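Rubisco operon transcriptional regulator (PDB 5Y2W) probably represses transcription as a LysR-type regulator of carbon metabolism genes, its regulatory domain binding the metabolite 2-phosphoglycolate. Local coordinates at residues A[24-32]-A[203-212]; A[58-68]-A[185-195]. One frame throughout, in Å; residues are numbered along the deposited sequence.

Contact 1 (A[24-32]-A[203-212])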
loop_
_atom_site.group_PDB
_atom_site.type_symbol
_atom_site.label_atom_id
_atom_site.label_comp_id
_atom_site.label_asym_id
_atom_site.label_seq_id
_atom_site.Cartn_x
_atom_site.Cartn_y
_atom_site.Cartn_z
ATOM N N PHE A 24 -0.709 9.251 -7.144
ATOM C CA PHE A 24 -0.353 10.444 -7.903
ATOM C C PHE A 24 0.875 10.278 -8.753
ATOM O O PHE A 24 0.872 10.553 -9.940
ATOM C CB PHE A 24 -0.059 11.557 -6.948
ATOM C CG PHE A 24 0.162 12.857 -7.626
ATOM C CD1 PHE A 24 -0.899 13.520 -8.179
ATOM C CD2 PHE A 24 1.409 13.398 -7.701
ATOM C CE1 PHE A 24 -0.720 14.719 -8.813
ATOM C CE2 PHE A 24 1.609 14.597 -8.338
ATOM C CZ PHE A 24 0.536 15.268 -8.888
ATOM N N ILE A 25 1.946 9.808 -8.157
ATOM C CA ILE A 25 3.177 9.793 -8.854
ATOM C C ILE A 25 3.124 8.844 -10.025
ATOM O O ILE A 25 3.484 9.236 -11.138
ATOM C CB ILE A 25 4.331 9.487 -7.894
ATOM C CG1 ILE A 25 4.524 10.664 -6.960
ATOM C CG2 ILE A 25 5.596 9.123 -8.646
ATOM C CD1 ILE A 25 5.018 11.942 -7.636
ATOM N N PRO A 26 2.642 7.612 -9.812
ATOM C CA PRO A 26 2.495 6.736 -10.960
ATOM C C PRO A 26 1.699 7.321 -12.070
ATOM O O PRO A 26 2.009 7.076 -13.209
ATOM C CB PRO A 26 1.737 5.546 -10.387
ATOM C CG PRO A 26 2.369 5.454 -9.025
ATOM C CD PRO A 26 2.371 6.886 -8.569
ATOM N N ARG A 27 0.631 8.037 -11.753
ATOM C CA ARG A 27 -0.188 8.574 -12.812
ATOM C C ARG A 27 0.623 9.627 -13.597
ATOM O O ARG A 27 0.556 9.659 -14.797
ATOM C CB ARG A 27 -1.434 9.181 -12.247
ATOM C CG ARG A 27 -2.377 9.705 -13.304
ATOM C CD ARG A 27 -3.655 10.193 -12.652
ATOM N NE ARG A 27 -3.362 11.284 -11.733
ATOM C CZ ARG A 27 -4.260 11.886 -10.967
ATOM N NH1 ARG A 27 -5.536 11.520 -11.012
ATOM N NH2 ARG A 27 -3.878 12.880 -10.167
ATOM N N LEU A 28 1.404 10.453 -12.903
ATOM C CA LEU A 28 2.314 11.411 -13.542
ATOM C C LEU A 28 3.418 10.757 -14.344
ATOM O O LEU A 28 3.863 11.310 -15.336
ATOM C CB LEU A 28 3.005 12.294 -12.513
ATOM C CG LEU A 28 2.294 13.523 -11.964
ATOM C CD1 LEU A 28 3.399 14.487 -11.532
ATOM C CD2 LEU A 28 1.329 14.199 -12.951
ATOM N N LEU A 29 3.902 9.609 -13.902
ATOM C CA LEU A 29 4.867 8.838 -14.694
ATOM C C LEU A 29 4.425 8.492 -16.116
ATOM O O LEU A 29 5.270 8.261 -16.964
ATOM C CB LEU A 29 5.242 7.549 -13.975
ATOM C CG LEU A 29 6.015 7.756 -12.663
ATOM C CD1 LEU A 29 6.456 6.415 -12.061
ATOM C CD2 LEU A 29 7.208 8.695 -12.859
ATOM N N GLY A 30 3.121 8.455 -16.365
ATOM C CA GLY A 30 2.578 8.004 -17.628
ATOM C C GLY A 30 2.861 8.978 -18.731
ATOM O O GLY A 30 3.330 8.585 -19.796
ATOM N N GLU A 31 2.571 10.249 -18.487
ATOM C CA GLU A 31 2.902 11.271 -19.459
ATOM C C GLU A 31 4.431 11.306 -19.622
ATOM O O GLU A 31 4.952 11.283 -20.740
ATOM C CB GLU A 31 2.321 12.638 -19.061
ATOM C CG GLU A 31 2.352 13.701 -20.185
ATOM C CD GLU A 31 1.001 13.958 -20.878
ATOM O OE1 GLU A 31 -0.024 13.393 -20.435
ATOM O OE2 GLU A 31 0.953 14.744 -21.868
ATOM N N PHE A 32 5.147 11.290 -18.508
ATOM C CA PHE A 32 6.600 11.432 -18.539
ATOM C C PHE A 32 7.235 10.364 -19.426
ATOM O O PHE A 32 8.085 10.654 -20.229
ATOM C CB PHE A 32 7.167 11.378 -17.123
ATOM C CG PHE A 32 8.671 11.503 -17.042
ATOM C CD1 PHE A 32 9.285 12.741 -17.161
ATOM C CD2 PHE A 32 9.463 10.393 -16.801
ATOM C CE1 PHE A 32 10.661 12.863 -17.053
ATOM C CE2 PHE A 32 10.850 10.507 -16.685
ATOM C CZ PHE A 32 11.444 11.747 -16.814
ATOM N N THR A 203 15.774 15.918 -15.349
ATOM C CA THR A 203 14.667 16.109 -16.336
ATOM C C THR A 203 13.313 15.836 -15.645
ATOM O O THR A 203 12.326 16.519 -15.886
ATOM C CB THR A 203 14.796 15.165 -17.559
ATOM O OG1 THR A 203 16.148 15.168 -18.047
ATOM C CG2 THR A 203 13.839 15.546 -18.657
ATOM N N PHE A 204 13.283 14.824 -14.778
ATOM C CA PHE A 204 12.029 14.430 -14.128
ATOM C C PHE A 204 11.571 15.533 -13.185
ATOM O O PHE A 204 10.390 15.902 -13.170
ATOM C CB PHE A 204 12.142 13.092 -13.351
ATOM C CG PHE A 204 10.863 12.746 -12.628
ATOM C CD1 PHE A 204 9.726 12.391 -13.348
ATOM C CD2 PHE A 204 10.752 12.900 -11.253
ATOM C CE1 PHE A 204 8.528 12.138 -12.706
ATOM C CE2 PHE A 204 9.543 12.645 -10.605
ATOM C CZ PHE A 204 8.436 12.262 -11.340
ATOM N N LEU A 205 12.545 16.073 -12.448
ATOM C CA LEU A 205 12.351 17.097 -11.446
ATOM C C LEU A 205 11.704 18.322 -12.033
ATOM O O LEU A 205 10.679 18.821 -11.517
ATOM C CB LEU A 205 13.702 17.418 -10.804
ATOM C CG LEU A 205 13.778 18.462 -9.672
ATOM C CD1 LEU A 205 12.831 18.125 -8.510
ATOM C CD2 LEU A 205 15.218 18.590 -9.149
ATOM N N ASP A 206 12.249 18.779 -13.152
ATOM C CA ASP A 206 11.679 19.926 -13.858
ATOM C C ASP A 206 10.319 19.571 -14.395
ATOM O O ASP A 206 9.441 20.419 -14.453
ATOM C CB ASP A 206 12.572 20.372 -15.054
ATOM C CG ASP A 206 13.957 20.838 -14.621
ATOM O OD1 ASP A 206 14.100 21.306 -13.482
ATOM O OD2 ASP A 206 14.915 20.710 -15.388
ATOM N N TYR A 207 10.156 18.324 -14.845
ATOM C CA TYR A 207 8.846 17.875 -15.350
ATOM C C TYR A 207 7.776 17.918 -14.215
ATOM O O TYR A 207 6.662 18.482 -14.356
ATOM C CB TYR A 207 8.957 16.470 -15.986
ATOM C CG TYR A 207 7.593 15.863 -16.278
ATOM C CD1 TYR A 207 6.815 16.313 -17.345
ATOM C CD2 TYR A 207 7.060 14.871 -15.448
ATOM C CE1 TYR A 207 5.556 15.786 -17.583
ATOM C CE2 TYR A 207 5.805 14.344 -15.675
ATOM C CZ TYR A 207 5.061 14.794 -16.744
ATOM O OH TYR A 207 3.821 14.238 -16.942
ATOM N N LEU A 208 8.155 17.357 -13.081
ATOM C CA LEU A 208 7.285 17.364 -11.889
ATOM C C LEU A 208 6.902 18.777 -11.510
ATOM O O LEU A 208 5.711 19.086 -11.336
ATOM C CB LEU A 208 7.995 16.676 -10.710
ATOM C CG LEU A 208 7.237 16.570 -9.370
ATOM C CD1 LEU A 208 5.905 15.819 -9.485
ATOM C CD2 LEU A 208 8.114 15.873 -8.362
ATOM N N MET A 209 7.906 19.652 -11.371
ATOM C CA MET A 209 7.613 21.057 -10.999
ATOM C C MET A 209 6.707 21.721 -11.999
ATOM O O MET A 209 5.809 22.471 -11.646
ATOM C CB MET A 209 8.881 21.880 -10.877
ATOM C CG MET A 209 9.749 21.391 -9.749
ATOM S SD MET A 209 8.745 21.145 -8.237
ATOM C CE MET A 209 10.040 20.304 -7.413
ATOM N N ALA A 210 6.929 21.456 -13.265
ATOM C CA ALA A 210 6.141 22.165 -14.256
ATOM C C ALA A 210 4.724 21.682 -14.227
ATOM O O ALA A 210 3.814 22.476 -14.192
ATOM C CB ALA A 210 6.760 21.977 -15.644
ATOM N N VAL A 211 4.511 20.362 -14.226
ATOM C CA VAL A 211 3.120 19.868 -14.348
ATOM C C VAL A 211 2.269 20.161 -13.113
ATOM O O VAL A 211 1.018 20.248 -13.198
ATOM C CB VAL A 211 3.036 18.366 -14.711
ATOM C CG1 VAL A 211 3.700 18.142 -16.058
ATOM C CG2 VAL A 211 3.637 17.482 -13.629
ATOM N N THR A 212 2.926 20.336 -11.964
ATOM C CA THR A 212 2.184 20.575 -10.735
ATOM C C THR A 212 2.014 22.030 -10.392
ATOM O O THR A 212 1.495 22.328 -9.303
ATOM C CB THR A 212 2.835 19.847 -9.543
ATOM O OG1 THR A 212 4.209 20.250 -9.404
ATOM C CG2 THR A 212 2.763 18.336 -9.800
#

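Contact 2 (A[58-68]-A[185-195]). With PGA (2-phosphoglycolic acid), chain B.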
loop_
_atom_site.group_PDB
_atom_site.type_symbol
_atom_site.label_atom_id
_atom_site.label_comp_id
_atom_site.label_asym_id
_atom_site.label_seq_id
_atom_site.Cartn_x
_atom_site.Cartn_y
_atom_site.Cartn_z
ATOM N N ASN A 58 21.924 6.580 0.622
ATOM C CA ASN A 58 21.888 7.193 -0.720
ATOM C C ASN A 58 21.266 6.347 -1.847
ATOM O O ASN A 58 21.800 6.311 -2.957
ATOM C CB ASN A 58 23.309 7.585 -1.103
ATOM C CG ASN A 58 23.387 8.227 -2.476
ATOM O OD1 ASN A 58 22.561 9.054 -2.859
ATOM N ND2 ASN A 58 24.362 7.815 -3.229
ATOM N N GLU A 59 20.123 5.700 -1.583
ATOM C CA GLU A 59 19.612 4.652 -2.499
ATOM C C GLU A 59 18.952 5.155 -3.783
ATOM O O GLU A 59 18.938 4.476 -4.808
ATOM C CB GLU A 59 18.701 3.680 -1.747
ATOM C CG GLU A 59 19.445 2.943 -0.640
ATOM C CD GLU A 59 18.628 1.828 -0.018
ATOM O OE1 GLU A 59 18.217 0.930 -0.771
ATOM O OE2 GLU A 59 18.389 1.838 1.213
ATOM N N ASP A 60 18.455 6.380 -3.766
ATOM C CA ASP A 60 17.619 6.847 -4.865
ATOM C C ASP A 60 18.094 8.179 -5.385
ATOM O O ASP A 60 18.869 8.890 -4.734
ATOM C CB ASP A 60 16.164 6.981 -4.345
ATOM C CG ASP A 60 15.634 5.667 -3.762
ATOM O OD1 ASP A 60 15.359 4.769 -4.568
ATOM O OD2 ASP A 60 15.559 5.516 -2.519
ATOM N N ASP A 61 17.571 8.522 -6.546
ATOM C CA ASP A 61 17.764 9.820 -7.135
ATOM C C ASP A 61 16.957 10.903 -6.425
ATOM O O ASP A 61 17.483 11.945 -6.032
ATOM C CB ASP A 61 17.335 9.725 -8.597
ATOM C CG ASP A 61 18.205 8.751 -9.373
ATOM O OD1 ASP A 61 19.440 8.876 -9.255
ATOM O OD2 ASP A 61 17.685 7.835 -10.042
ATOM N N LEU A 62 15.662 10.634 -6.261
ATOM C CA LEU A 62 14.764 11.573 -5.638
ATOM C C LEU A 62 13.831 10.925 -4.611
ATOM O O LEU A 62 13.495 9.739 -4.685
ATOM C CB LEU A 62 13.946 12.279 -6.702
ATOM C CG LEU A 62 14.678 13.230 -7.659
ATOM C CD1 LEU A 62 13.698 13.633 -8.769
ATOM C CD2 LEU A 62 15.274 14.470 -6.964
ATOM N N TYR A 63 13.411 11.758 -3.668
ATOM C CA TYR A 63 12.589 11.349 -2.576
ATOM C C TYR A 63 11.410 12.309 -2.519
ATOM O O TYR A 63 11.552 13.534 -2.656
ATOM C CB TYR A 63 13.390 11.401 -1.294
ATOM C CG TYR A 63 14.668 10.565 -1.321
ATOM C CD1 TYR A 63 15.886 11.107 -1.781
ATOM C CD2 TYR A 63 14.667 9.239 -0.887
ATOM C CE1 TYR A 63 17.034 10.331 -1.836
ATOM C CE2 TYR A 63 15.820 8.478 -0.914
ATOM C CZ TYR A 63 16.992 9.026 -1.411
ATOM O OH TYR A 63 18.127 8.283 -1.410
ATOM N N ILE A 64 10.231 11.743 -2.315
ATOM C CA ILE A 64 9.056 12.533 -1.994
ATOM C C ILE A 64 8.613 12.298 -0.551
ATOM O O ILE A 64 8.316 11.156 -0.084
ATOM C CB ILE A 64 7.973 12.232 -2.995
ATOM C CG1 ILE A 64 8.559 12.580 -4.372
ATOM C CG2 ILE A 64 6.681 12.985 -2.645
ATOM C CD1 ILE A 64 7.555 12.939 -5.443
ATOM N N VAL A 65 8.625 13.407 0.172
ATOM C CA VAL A 65 8.386 13.433 1.595
ATOM C C VAL A 65 7.490 14.637 1.918
ATOM O O VAL A 65 7.411 15.572 1.123
ATOM C CB VAL A 65 9.685 13.546 2.352
ATOM C CG1 VAL A 65 10.567 12.370 1.981
ATOM C CG2 VAL A 65 10.373 14.894 2.069
ATOM N N SER A 66 6.765 14.557 3.037
ATOM C CA SER A 66 6.078 15.710 3.637
ATOM C C SER A 66 6.848 16.425 4.771
ATOM O O SER A 66 6.704 17.606 4.984
ATOM C CB SER A 66 4.727 15.250 4.201
ATOM O OG SER A 66 3.927 14.832 3.150
ATOM N N GLU A 67 7.562 15.647 5.550
ATOM C CA GLU A 67 8.358 16.125 6.666
ATOM C C GLU A 67 9.813 15.685 6.375
ATOM O O GLU A 67 10.129 14.517 6.395
ATOM C CB GLU A 67 7.868 15.567 8.007
ATOM C CG GLU A 67 8.564 16.244 9.177
ATOM C CD GLU A 67 8.317 15.640 10.545
ATOM O OE1 GLU A 67 7.656 14.575 10.688
ATOM O OE2 GLU A 67 8.798 16.275 11.502
ATOM N N PRO A 68 10.689 16.638 6.069
ATOM C CA PRO A 68 12.131 16.430 5.875
ATOM C C PRO A 68 12.754 15.706 7.061
ATOM O O PRO A 68 12.526 16.126 8.201
ATOM C CB PRO A 68 12.685 17.868 5.843
ATOM C CG PRO A 68 11.556 18.676 5.327
ATOM C CD PRO A 68 10.287 18.034 5.852
ATOM N N ARG A 185 0.166 20.435 5.323
ATOM C CA ARG A 185 1.371 19.644 5.118
ATOM C C ARG A 185 1.570 19.637 3.621
ATOM O O ARG A 185 0.645 19.889 2.858
ATOM C CB ARG A 185 1.087 18.288 5.737
ATOM C CG ARG A 185 2.100 17.202 5.657
ATOM C CD ARG A 185 1.444 15.960 6.297
ATOM N NE ARG A 185 2.275 14.743 6.326
ATOM C CZ ARG A 185 3.248 14.518 7.210
ATOM N NH1 ARG A 185 3.471 15.396 8.155
ATOM N NH2 ARG A 185 3.946 13.383 7.190
ATOM N N ARG A 186 2.764 19.349 3.168
ATOM C CA ARG A 186 3.018 19.559 1.748
ATOM C C ARG A 186 3.805 18.373 1.327
ATOM O O ARG A 186 4.444 17.784 2.173
ATOM C CB ARG A 186 3.824 20.855 1.572
ATOM C CG ARG A 186 3.091 22.084 2.140
ATOM C CD ARG A 186 3.777 23.394 1.898
ATOM N NE ARG A 186 3.562 23.915 0.544
ATOM C CZ ARG A 186 4.273 24.911 -0.034
ATOM N NH1 ARG A 186 5.297 25.509 0.587
ATOM N NH2 ARG A 186 3.962 25.294 -1.277
ATOM N N TRP A 187 3.702 17.982 0.055
ATOM C CA TRP A 187 4.665 17.087 -0.538
ATOM C C TRP A 187 5.877 17.864 -1.094
ATOM O O TRP A 187 5.729 18.828 -1.830
ATOM C CB TRP A 187 4.015 16.303 -1.681
ATOM C CG TRP A 187 3.134 15.161 -1.286
ATOM C CD1 TRP A 187 3.110 14.486 -0.100
ATOM C CD2 TRP A 187 2.180 14.535 -2.117
ATOM N NE1 TRP A 187 2.185 13.475 -0.146
ATOM C CE2 TRP A 187 1.605 13.480 -1.374
ATOM C CE3 TRP A 187 1.786 14.723 -3.453
ATOM C CZ2 TRP A 187 0.629 12.663 -1.888
ATOM C CZ3 TRP A 187 0.796 13.928 -3.946
ATOM C CH2 TRP A 187 0.251 12.873 -3.167
ATOM N N TYR A 188 7.065 17.383 -0.772
ATOM C CA TYR A 188 8.295 17.947 -1.255
ATOM C C TYR A 188 9.009 16.936 -2.085
ATOM O O TYR A 188 9.005 15.751 -1.752
ATOM C CB TYR A 188 9.216 18.282 -0.105
ATOM C CG TYR A 188 8.732 19.356 0.839
ATOM C CD1 TYR A 188 8.842 20.709 0.515
ATOM C CD2 TYR A 188 8.199 19.013 2.088
ATOM C CE1 TYR A 188 8.433 21.694 1.407
ATOM C CE2 TYR A 188 7.778 19.975 2.967
ATOM C CZ TYR A 188 7.907 21.317 2.632
ATOM O OH TYR A 188 7.482 22.221 3.556
ATOM N N VAL A 189 9.633 17.397 -3.164
ATOM C CA VAL A 189 10.595 16.570 -3.885
ATOM C C VAL A 189 12.025 17.024 -3.505
ATOM O O VAL A 189 12.384 18.202 -3.554
ATOM C CB VAL A 189 10.363 16.553 -5.399
ATOM C CG1 VAL A 189 10.306 17.957 -5.948
ATOM C CG2 VAL A 189 11.456 15.746 -6.099
ATOM N N ALA A 190 12.791 16.036 -3.073
ATOM C CA ALA A 190 14.013 16.233 -2.361
ATOM C C ALA A 190 15.104 15.372 -2.980
ATOM O O ALA A 190 14.806 14.381 -3.640
ATOM C CB ALA A 190 13.831 15.875 -0.888
ATOM N N ASN A 191 16.343 15.814 -2.785
ATOM C CA ASN A 191 17.546 15.042 -3.066
ATOM C C ASN A 191 18.607 15.384 -2.026
ATOM O O ASN A 191 18.520 16.418 -1.336
ATOM C CB ASN A 191 18.072 15.360 -4.444
ATOM C CG ASN A 191 18.487 16.815 -4.583
ATOM O OD1 ASN A 191 19.646 17.153 -4.412
ATOM N ND2 ASN A 191 17.551 17.665 -4.906
ATOM N N LEU A 192 19.563 14.486 -1.858
ATOM C CA LEU A 192 20.661 14.686 -0.881
ATOM C C LEU A 192 21.332 16.033 -1.204
ATOM O O LEU A 192 21.579 16.332 -2.385
ATOM C CB LEU A 192 21.665 13.507 -0.925
ATOM C CG LEU A 192 21.159 12.106 -0.447
ATOM C CD1 LEU A 192 22.242 11.044 -0.294
ATOM C CD2 LEU A 192 20.400 12.184 0.874
ATOM N N ALA A 193 21.539 16.876 -0.188
ATOM C CA ALA A 193 22.046 18.243 -0.452
ATOM C C ALA A 193 23.400 18.163 -1.170
ATOM O O ALA A 193 24.254 17.347 -0.788
ATOM C CB ALA A 193 22.182 19.029 0.844
ATOM N N GLY A 194 23.571 18.956 -2.226
ATOM C CA GLY A 194 24.863 19.032 -2.907
ATOM C C GLY A 194 25.105 17.922 -3.921
ATOM O O GLY A 194 25.944 18.078 -4.833
ATOM N N LYS A 195 24.395 16.799 -3.754
ATOM C CA LYS A 195 24.330 15.739 -4.762
ATOM C C LYS A 195 24.169 16.285 -6.199
ATOM O O LYS A 195 23.183 16.956 -6.547
ATOM C CB LYS A 195 23.153 14.804 -4.436
ATOM C CG LYS A 195 22.911 13.640 -5.393
ATOM C CD LYS A 195 21.473 13.119 -5.247
ATOM C CE LYS A 195 21.188 11.874 -6.093
ATOM N NZ LYS A 195 22.141 10.746 -5.819
HETATM P P PGA B . 3.731 8.214 6.055
HETATM O O1P PGA B . 3.699 9.573 5.182
HETATM O O2P PGA B . 3.606 7.094 5.076
HETATM O O3P PGA B . 2.554 8.371 7.033
HETATM O O4P PGA B . 5.115 8.164 6.587
HETATM C C2 PGA B . 2.715 9.968 4.251
HETATM C C1 PGA B . 2.342 11.439 4.376
HETATM O O1 PGA B . 1.462 11.924 3.597
HETATM O O2 PGA B . 2.929 12.112 5.249
HETATM O O HOH W 1 4.705 19.168 5.252
HETATM O O HOH W 2 5.023 14.052 10.015
#

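Contact 1 (A[24-32]-A[203-212])
Phe-204 drives the edge of its ring into a face of Phe-32. Phe-204 CD1 stands over the centre of the Phe-32 ring, 3.7 Å above its plane, with the planes 87° apart, an edge-to-face pair. Phe-204 CE1 meets Leu-29 CD2 at 3.7 Å. One turn on, Tyr-207 CD2 lies 3.5 Å from Phe-32 CD1, with the rings set obliquely. The Tyr-207 hydroxyl runs on to Leu-28 O, a weak bond of 3.3 Å. Phe-32 has CG anti to its backbone N (chi1 179°), which carries its ring across to helix 203-211, where it meets both aromatics. With an alanine at Phe-32, the Phe-204 edge would probably lose the face it points into, and the Tyr-207 ring would be freer to turn. Leu-208 CD1 presses on Leu-28 CD1 at 3.5 Å, a tight pair. Val-211 CG2 meets the same Leu-28 methyl at 3.7 Å, tip to tip. Thr-212 sets CG2 at the edge of the Phe-24 ring, 3.9 Å from CZ. Its OG1 bonds back to Leu-208 O. The helices run at 109° to each other, joined by an aromatic cluster and aliphatic contacts round Leu-28, in an alpha/beta domain with the periplasmic-binding-protein fold.

Contact 2 (A[58-68]-A[185-195])
Two neighbouring antiparallel strands of the mixed sheet, 62-65 and 186-192, meet here, 62-65 ending and 186-192 starting beside the 2-phosphoglycolate pocket. Tyr-63 and Ala-190 form one hydrogen-bonded pair, with Ala-190 N to Tyr-63 O at 2.8 Å. Val-65 and Tyr-188 form the next, with Tyr-188 N to Val-65 O at 2.6 Å and a C=O...N angle of 173°. Ile-64 and Val-189 are the non-hydrogen-bonded pair between them, with side chains on the face toward helix 199-211. Tyr-63 and Val-65 turn to the other face, against helix 48-56. In this LysR substrate-binding domain, of the periplasmic-binding-protein clan, the ligand sits at the strand ends. The extended Arg-185 chain brings its guanidinium edge to the ligand, where Arg-185 NE and NH2 both bond to PGA O2, at 2.9 and 2.5 Å. Ser-66 CB lies over one face of that group, 3.3 Å from Arg-185 NE. NH1 is tied to Glu-67 OE1 through a water, which probably steadies the guanidinium. Ser-66 OG sits at the edge of the Trp-187 ring, 3.4 Å from CD1, and bonds to Asn-82, itself a ligand residue. Far from the pocket, Lys-195 NZ makes a weak bond of 3.4 Å to Asn-58 OD1.

Contact 1 joins two helices beside the sheet; contact 2 joins two strands within it. Val-189 connects them: its side chain, on strand 186-192, packs against Leu-205, Leu-208 and Met-209 of helix 199-211. Ile-25 of contact 1 reaches Ile-64 of contact 2. Both contacts are partly buried. Contact 2 is the nearer to the chain centre, about 13 Å against about 17 Å for contact 1 (centre to centre). Contact 1 is held mainly by aromatic and aliphatic side chains. In contact 2 backbone bonds do most of the holding, and charged and polar groups gather at its ligand end. The second subunit packs on helix 24-35, at Pro-26, Arg-27 and Leu-29, but does not touch contact 2.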